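Local coordinates for effector protein Lem4 (lpg1101) (Legionella pneumophila subsp. pneumophila, PDB 6CGK) that removes phosphate from tyrosine residues as a membrane-associated, magnesium-binding phosphatase of the haloacid dehalogenase superfamily, injected as an effector into host cells, at residues 68-82 against 100-112. The protein carries 1 engineered substitution. Numbering follows the deposited sequence.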
loop_
_atom_site.group_PDB
_atom_site.type_symbol
_atom_site.label_atom_id
_atom_site.label_comp_id
_atom_site.label_asym_id
_atom_site.label_seq_id
_atom_site.Cartn_x
_atom_site.Cartn_y
_atom_site.Cartn_z
ATOM N N ILE A 68 -5.405 -5.382 -14.351
ATOM C CA ILE A 68 -4.880 -4.113 -13.854
ATOM C C ILE A 68 -5.676 -3.561 -12.687
ATOM O O ILE A 68 -5.212 -2.622 -12.030
ATOM C CB ILE A 68 -4.807 -3.032 -14.947
ATOM C CG1 ILE A 68 -6.191 -2.493 -15.271
ATOM C CG2 ILE A 68 -4.103 -3.574 -16.171
ATOM C CD1 ILE A 68 -6.175 -1.031 -15.654
ATOM N N LYS A 69 -6.859 -4.106 -12.403
ATOM C CA LYS A 69 -7.682 -3.515 -11.351
ATOM C C LYS A 69 -7.231 -3.935 -9.950
ATOM O O LYS A 69 -6.605 -4.973 -9.746
ATOM C CB LYS A 69 -9.140 -3.906 -11.547
ATOM C CG LYS A 69 -9.682 -3.525 -12.934
ATOM C CD LYS A 69 -11.112 -4.008 -13.160
ATOM C CE LYS A 69 -11.642 -3.579 -14.535
ATOM N NZ LYS A 69 -13.108 -3.909 -14.635
ATOM N N ILE A 70 -7.595 -3.105 -8.971
ATOM C CA ILE A 70 -7.529 -3.517 -7.570
ATOM C C ILE A 70 -8.361 -4.785 -7.408
ATOM O O ILE A 70 -9.465 -4.897 -7.966
ATOM C CB ILE A 70 -8.025 -2.375 -6.670
ATOM C CG1 ILE A 70 -7.100 -1.169 -6.839
ATOM C CG2 ILE A 70 -8.078 -2.810 -5.222
ATOM C CD1 ILE A 70 -7.320 -0.045 -5.892
ATOM N N THR A 71 -7.796 -5.788 -6.742
ATOM C CA THR A 71 -8.529 -7.039 -6.709
ATOM C C THR A 71 -9.644 -6.916 -5.692
ATOM O O THR A 71 -9.586 -6.091 -4.782
ATOM C CB THR A 71 -7.642 -8.229 -6.344
ATOM O OG1 THR A 71 -7.302 -8.154 -4.960
ATOM C CG2 THR A 71 -6.376 -8.258 -7.204
ATOM N N GLU A 72 -10.664 -7.756 -5.854
ATOM C CA GLU A 72 -11.790 -7.714 -4.927
ATOM C C GLU A 72 -11.336 -7.864 -3.479
ATOM O O GLU A 72 -11.753 -7.100 -2.601
ATOM C CB GLU A 72 -12.791 -8.810 -5.287
ATOM C CG GLU A 72 -14.187 -8.522 -4.776
ATOM C CD GLU A 72 -14.863 -7.411 -5.564
ATOM O OE1 GLU A 72 -15.288 -6.406 -4.949
ATOM O OE2 GLU A 72 -14.951 -7.540 -6.808
ATOM N N ASN A 73 -10.476 -8.846 -3.208
ATOM C CA ASN A 73 -10.060 -9.097 -1.831
ATOM C C ASN A 73 -9.144 -8.003 -1.296
ATOM O O ASN A 73 -9.129 -7.748 -0.090
ATOM C CB ASN A 73 -9.379 -10.460 -1.739
ATOM C CG ASN A 73 -10.340 -11.604 -2.011
ATOM O OD1 ASN A 73 -11.538 -11.488 -1.765
ATOM N ND2 ASN A 73 -9.818 -12.713 -2.517
ATOM N N ALA A 74 -8.361 -7.356 -2.154
ATOM C CA ALA A 74 -7.510 -6.272 -1.671
ATOM C C ALA A 74 -8.347 -5.051 -1.334
ATOM O O ALA A 74 -8.066 -4.338 -0.369
ATOM C CB ALA A 74 -6.448 -5.920 -2.729
ATOM N N LYS A 75 -9.374 -4.791 -2.138
ATOM C CA LYS A 75 -10.305 -3.715 -1.848
ATOM C C LYS A 75 -10.936 -3.911 -0.485
ATOM O O LYS A 75 -10.944 -3.000 0.349
ATOM C CB LYS A 75 -11.385 -3.677 -2.926
ATOM C CG LYS A 75 -12.545 -2.775 -2.632
ATOM C CD LYS A 75 -13.603 -2.973 -3.727
ATOM C CE LYS A 75 -14.623 -1.844 -3.812
ATOM N NZ LYS A 75 -15.409 -1.669 -2.570
ATOM N N ASN A 76 -11.487 -5.102 -0.246
ATOM C CA ASN A 76 -12.124 -5.371 1.042
ATOM C C ASN A 76 -11.126 -5.239 2.185
ATOM O O ASN A 76 -11.450 -4.688 3.243
ATOM C CB ASN A 76 -12.743 -6.761 1.038
ATOM C CG ASN A 76 -13.955 -6.849 0.157
ATOM O OD1 ASN A 76 -14.575 -5.837 -0.182
ATOM N ND2 ASN A 76 -14.311 -8.063 -0.220
ATOM N N PHE A 77 -9.898 -5.726 1.982
ATOM C CA PHE A 77 -8.860 -5.594 3.005
ATOM C C PHE A 77 -8.595 -4.128 3.333
ATOM O O PHE A 77 -8.577 -3.736 4.505
ATOM C CB PHE A 77 -7.581 -6.296 2.537
ATOM C CG PHE A 77 -6.416 -6.170 3.488
ATOM C CD1 PHE A 77 -6.269 -7.056 4.545
ATOM C CD2 PHE A 77 -5.466 -5.184 3.317
ATOM C CE1 PHE A 77 -5.204 -6.952 5.426
ATOM C CE2 PHE A 77 -4.383 -5.070 4.187
ATOM C CZ PHE A 77 -4.253 -5.960 5.252
ATOM N N LEU A 78 -8.396 -3.296 2.305
ATOM C CA LEU A 78 -8.121 -1.884 2.562
ATOM C C LEU A 78 -9.287 -1.220 3.272
ATOM O O LEU A 78 -9.090 -0.413 4.191
ATOM C CB LEU A 78 -7.815 -1.151 1.262
ATOM C CG LEU A 78 -6.518 -1.580 0.590
ATOM C CD1 LEU A 78 -6.453 -1.160 -0.907
ATOM C CD2 LEU A 78 -5.348 -1.010 1.430
ATOM N N GLN A 79 -10.511 -1.545 2.858
ATOM C CA GLN A 79 -11.664 -0.953 3.506
ATOM C C GLN A 79 -11.777 -1.417 4.950
ATOM O O GLN A 79 -12.117 -0.621 5.831
ATOM C CB GLN A 79 -12.921 -1.291 2.715
ATOM C CG GLN A 79 -12.980 -0.566 1.394
ATOM C CD GLN A 79 -14.268 -0.792 0.653
ATOM O OE1 GLN A 79 -14.734 0.092 -0.061
ATOM N NE2 GLN A 79 -14.836 -1.987 0.781
ATOM N N ASP A 80 -11.485 -2.696 5.217
ATOM C CA ASP A 80 -11.556 -3.198 6.589
ATOM C C ASP A 80 -10.470 -2.581 7.459
ATOM O O ASP A 80 -10.731 -2.210 8.617
ATOM C CB ASP A 80 -11.425 -4.722 6.627
ATOM C CG ASP A 80 -12.669 -5.446 6.127
ATOM O OD1 ASP A 80 -13.788 -4.865 6.105
ATOM O OD2 ASP A 80 -12.509 -6.631 5.760
ATOM N N VAL A 81 -9.234 -2.519 6.951
ATOM C CA VAL A 81 -8.132 -2.003 7.766
ATOM C C VAL A 81 -8.283 -0.499 7.971
ATOM O O VAL A 81 -7.901 0.026 9.017
ATOM C CB VAL A 81 -6.768 -2.358 7.126
ATOM C CG1 VAL A 81 -5.616 -1.707 7.912
ATOM C CG2 VAL A 81 -6.566 -3.861 7.096
ATOM N N ASN A 82 -8.848 0.223 6.991
ATOM C CA ASN A 82 -9.161 1.639 7.201
ATOM C C ASN A 82 -9.991 1.845 8.460
ATOM O O ASN A 82 -9.841 2.856 9.163
ATOM C CB ASN A 82 -9.935 2.200 6.002
ATOM C CG ASN A 82 -9.035 2.749 4.903
ATOM O OD1 ASN A 82 -7.846 3.047 5.104
ATOM N ND2 ASN A 82 -9.609 2.877 3.703
ATOM N N TYR A 100 -1.898 7.879 -10.137
ATOM C CA TYR A 100 -2.491 6.626 -10.606
ATOM C C TYR A 100 -2.999 5.821 -9.416
ATOM O O TYR A 100 -4.098 5.247 -9.455
ATOM C CB TYR A 100 -1.459 5.831 -11.398
ATOM C CG TYR A 100 -1.954 4.530 -11.987
ATOM C CD1 TYR A 100 -2.791 4.531 -13.114
ATOM C CD2 TYR A 100 -1.576 3.301 -11.429
ATOM C CE1 TYR A 100 -3.228 3.334 -13.678
ATOM C CE2 TYR A 100 -1.996 2.103 -11.982
ATOM C CZ TYR A 100 -2.831 2.129 -13.115
ATOM O OH TYR A 100 -3.250 0.949 -13.699
ATOM N N ILE A 101 -2.190 5.758 -8.358
ATOM C CA ILE A 101 -2.601 5.057 -7.146
ATOM C C ILE A 101 -3.865 5.677 -6.581
ATOM O O ILE A 101 -4.829 4.966 -6.289
ATOM C CB ILE A 101 -1.451 5.033 -6.129
ATOM C CG1 ILE A 101 -0.300 4.231 -6.731
ATOM C CG2 ILE A 101 -1.991 4.506 -4.754
ATOM C CD1 ILE A 101 1.057 4.328 -5.913
ATOM N N LYS A 102 -3.893 7.009 -6.420
ATOM C CA LYS A 102 -5.106 7.652 -5.897
ATOM C C LYS A 102 -6.303 7.396 -6.794
ATOM O O LYS A 102 -7.421 7.187 -6.307
ATOM C CB LYS A 102 -4.906 9.166 -5.741
ATOM C CG LYS A 102 -3.912 9.539 -4.626
ATOM C CD LYS A 102 -3.790 11.050 -4.495
ATOM C CE LYS A 102 -2.952 11.460 -3.295
ATOM N NZ LYS A 102 -2.802 12.943 -3.305
ATOM N N ALA A 103 -6.099 7.453 -8.119
ATOM C CA ALA A 103 -7.205 7.228 -9.030
ATOM C C ALA A 103 -7.812 5.849 -8.822
ATOM O O ALA A 103 -9.033 5.691 -8.783
ATOM C CB ALA A 103 -6.716 7.390 -10.491
ATOM N N LEU A 104 -6.975 4.814 -8.758
ATOM C CA LEU A 104 -7.539 3.465 -8.638
ATOM C C LEU A 104 -8.256 3.295 -7.297
ATOM O O LEU A 104 -9.345 2.714 -7.241
ATOM C CB LEU A 104 -6.440 2.401 -8.779
ATOM C CG LEU A 104 -6.340 1.946 -10.256
ATOM C CD1 LEU A 104 -6.048 3.114 -11.176
ATOM C CD2 LEU A 104 -5.285 0.861 -10.416
ATOM N N LEU A 105 -7.662 3.784 -6.212
ATOM C CA LEU A 105 -8.387 3.783 -4.935
ATOM C C LEU A 105 -9.742 4.482 -5.070
ATOM O O LEU A 105 -10.774 3.983 -4.589
ATOM C CB LEU A 105 -7.528 4.448 -3.873
ATOM C CG LEU A 105 -6.223 3.688 -3.562
ATOM C CD1 LEU A 105 -5.265 4.538 -2.696
ATOM C CD2 LEU A 105 -6.517 2.340 -2.891
ATOM N N GLU A 106 -9.761 5.662 -5.691
ATOM C CA GLU A 106 -11.024 6.385 -5.862
ATOM C C GLU A 106 -12.026 5.623 -6.724
ATOM O O GLU A 106 -13.228 5.621 -6.436
ATOM C CB GLU A 106 -10.753 7.773 -6.438
ATOM C CG GLU A 106 -10.099 8.676 -5.395
ATOM C CD GLU A 106 -9.310 9.818 -5.978
ATOM O OE1 GLU A 106 -9.255 9.952 -7.235
ATOM O OE2 GLU A 106 -8.725 10.569 -5.163
ATOM N N PHE A 107 -11.564 5.015 -7.822
ATOM C CA PHE A 107 -12.440 4.226 -8.674
ATOM C C PHE A 107 -13.126 3.116 -7.904
ATOM O O PHE A 107 -14.219 2.691 -8.277
ATOM C CB PHE A 107 -11.645 3.578 -9.828
ATOM C CG PHE A 107 -10.997 4.543 -10.798
ATOM C CD1 PHE A 107 -11.473 5.832 -10.991
ATOM C CD2 PHE A 107 -9.884 4.128 -11.515
ATOM C CE1 PHE A 107 -10.845 6.701 -11.926
ATOM C CE2 PHE A 107 -9.261 4.973 -12.471
ATOM C CZ PHE A 107 -9.729 6.263 -12.647
ATOM N N GLU A 108 -12.459 2.576 -6.881
ATOM C CA GLU A 108 -13.004 1.497 -6.076
ATOM C C GLU A 108 -13.680 2.000 -4.804
ATOM O O GLU A 108 -14.073 1.186 -3.957
ATOM C CB GLU A 108 -11.882 0.516 -5.720
ATOM C CG GLU A 108 -11.170 -0.039 -6.946
ATOM C CD GLU A 108 -11.949 -1.140 -7.608
ATOM O OE1 GLU A 108 -12.900 -1.613 -6.963
ATOM O OE2 GLU A 108 -11.635 -1.536 -8.765
ATOM N N ASN A 109 -13.820 3.316 -4.647
ATOM C CA ASN A 109 -14.515 3.904 -3.496
ATOM C C ASN A 109 -13.826 3.513 -2.189
ATOM O O ASN A 109 -14.483 3.242 -1.169
ATOM C CB ASN A 109 -16.004 3.533 -3.492
ATOM C CG ASN A 109 -16.849 4.497 -2.666
ATOM O OD1 ASN A 109 -16.476 5.654 -2.448
ATOM N ND2 ASN A 109 -17.998 4.031 -2.235
ATOM N N ILE A 110 -12.500 3.492 -2.232
ATOM C CA ILE A 110 -11.661 3.278 -1.050
ATOM C C ILE A 110 -11.151 4.621 -0.564
ATOM O O ILE A 110 -10.515 5.366 -1.312
ATOM C CB ILE A 110 -10.484 2.351 -1.366
ATOM C CG1 ILE A 110 -10.999 0.982 -1.798
ATOM C CG2 ILE A 110 -9.562 2.225 -0.118
ATOM C CD1 ILE A 110 -9.955 0.181 -2.556
ATOM N N ASP A 111 -11.404 4.919 0.702
ATOM C CA ASP A 111 -10.929 6.158 1.278
ATOM C C ASP A 111 -9.416 6.084 1.448
ATOM O O ASP A 111 -8.887 5.075 1.921
ATOM C CB ASP A 111 -11.635 6.353 2.635
ATOM C CG ASP A 111 -11.210 7.603 3.367
ATOM O OD1 ASP A 111 -10.652 8.530 2.760
ATOM O OD2 ASP A 111 -11.513 7.672 4.586
ATOM N N HIS A 112 -8.706 7.113 0.992
ATOM C CA HIS A 112 -7.266 7.132 1.146
ATOM C C HIS A 112 -6.804 8.328 1.982
ATOM O O HIS A 112 -5.595 8.578 2.075
ATOM C CB HIS A 112 -6.571 7.016 -0.242
ATOM C CG HIS A 112 -6.853 8.128 -1.206
ATOM N ND1 HIS A 112 -6.224 9.350 -1.140
ATOM C CD2 HIS A 112 -7.645 8.177 -2.313
ATOM C CE1 HIS A 112 -6.640 10.123 -2.126
ATOM N NE2 HIS A 112 -7.513 9.438 -2.849
HETATM O O HOH W 1 -2.938 -1.267 -12.404
HETATM O O HOH W 2 -11.816 -4.446 -6.471
HETATM O O HOH W 3 -12.770 2.912 2.636
#
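Tyr100 meets Ile68 with its hydroxyl, CD1 of Ile68 lying 4.0 Å from OH. One face of the tyrosine ring carries CD1 of Leu104 from the next turn of its own helix, near the rim, while a water sits at the edge in the ring plane. That water joins Tyr100 OH to the carbonyl of Ile68. The side chain of Tyr100 is about 4 Å from that of Asp25, a magnesium ligand, but about 11 Å from the ion. At the far end, the amide of Asn82 donates from ND2 to Asp111 O at 2.9 Å. The bond is bent (136° at the hydrogen). Its acceptor lies 29° out of the amide plane.

Between these polar ends the contact is aliphatic. With CG1 beside its backbone N (chi1 -62°) and the chain then extended, Ile70 brings CD1 to Leu104 CB and to Leu105 CD2, both 3.9 Å away. Ile110 N closes the Schellman motif by bonding to Leu105 O; Asn109, with positive phi, is its C-prime residue. CG2 of Ile110 abuts Leu78 CB at 4.0 Å, and its CD1 lies against Lys75 CG; beta-branched and broad, it fills the angle between the turn and helix 72-82.

Lys75 runs CD and CE past OE1 and the backbone O of Glu108, then bends at chi4 to give NZ to Gln79 OE1 at 3.1 Å, from above the carbonyl plane. Chi1 of Glu108 puts CG against Ile70 CB; the bend at chi2 turns the carboxylate, whose OE2 bonds to Tyr61 OH, which also binds Ile70 N. Lys75 and Glu108 thus form no salt bridge, and their opposite charges, 5.1 Å apart from NZ to OE1, probably attract only modestly. In this HAD domain of Lem4, with its Rossmann-like core, apolar packing therefore seats the loop before helix 72-82 on the end of helix 98-107, and helix 72-82 mainly on the following turn, with polar links at the margins.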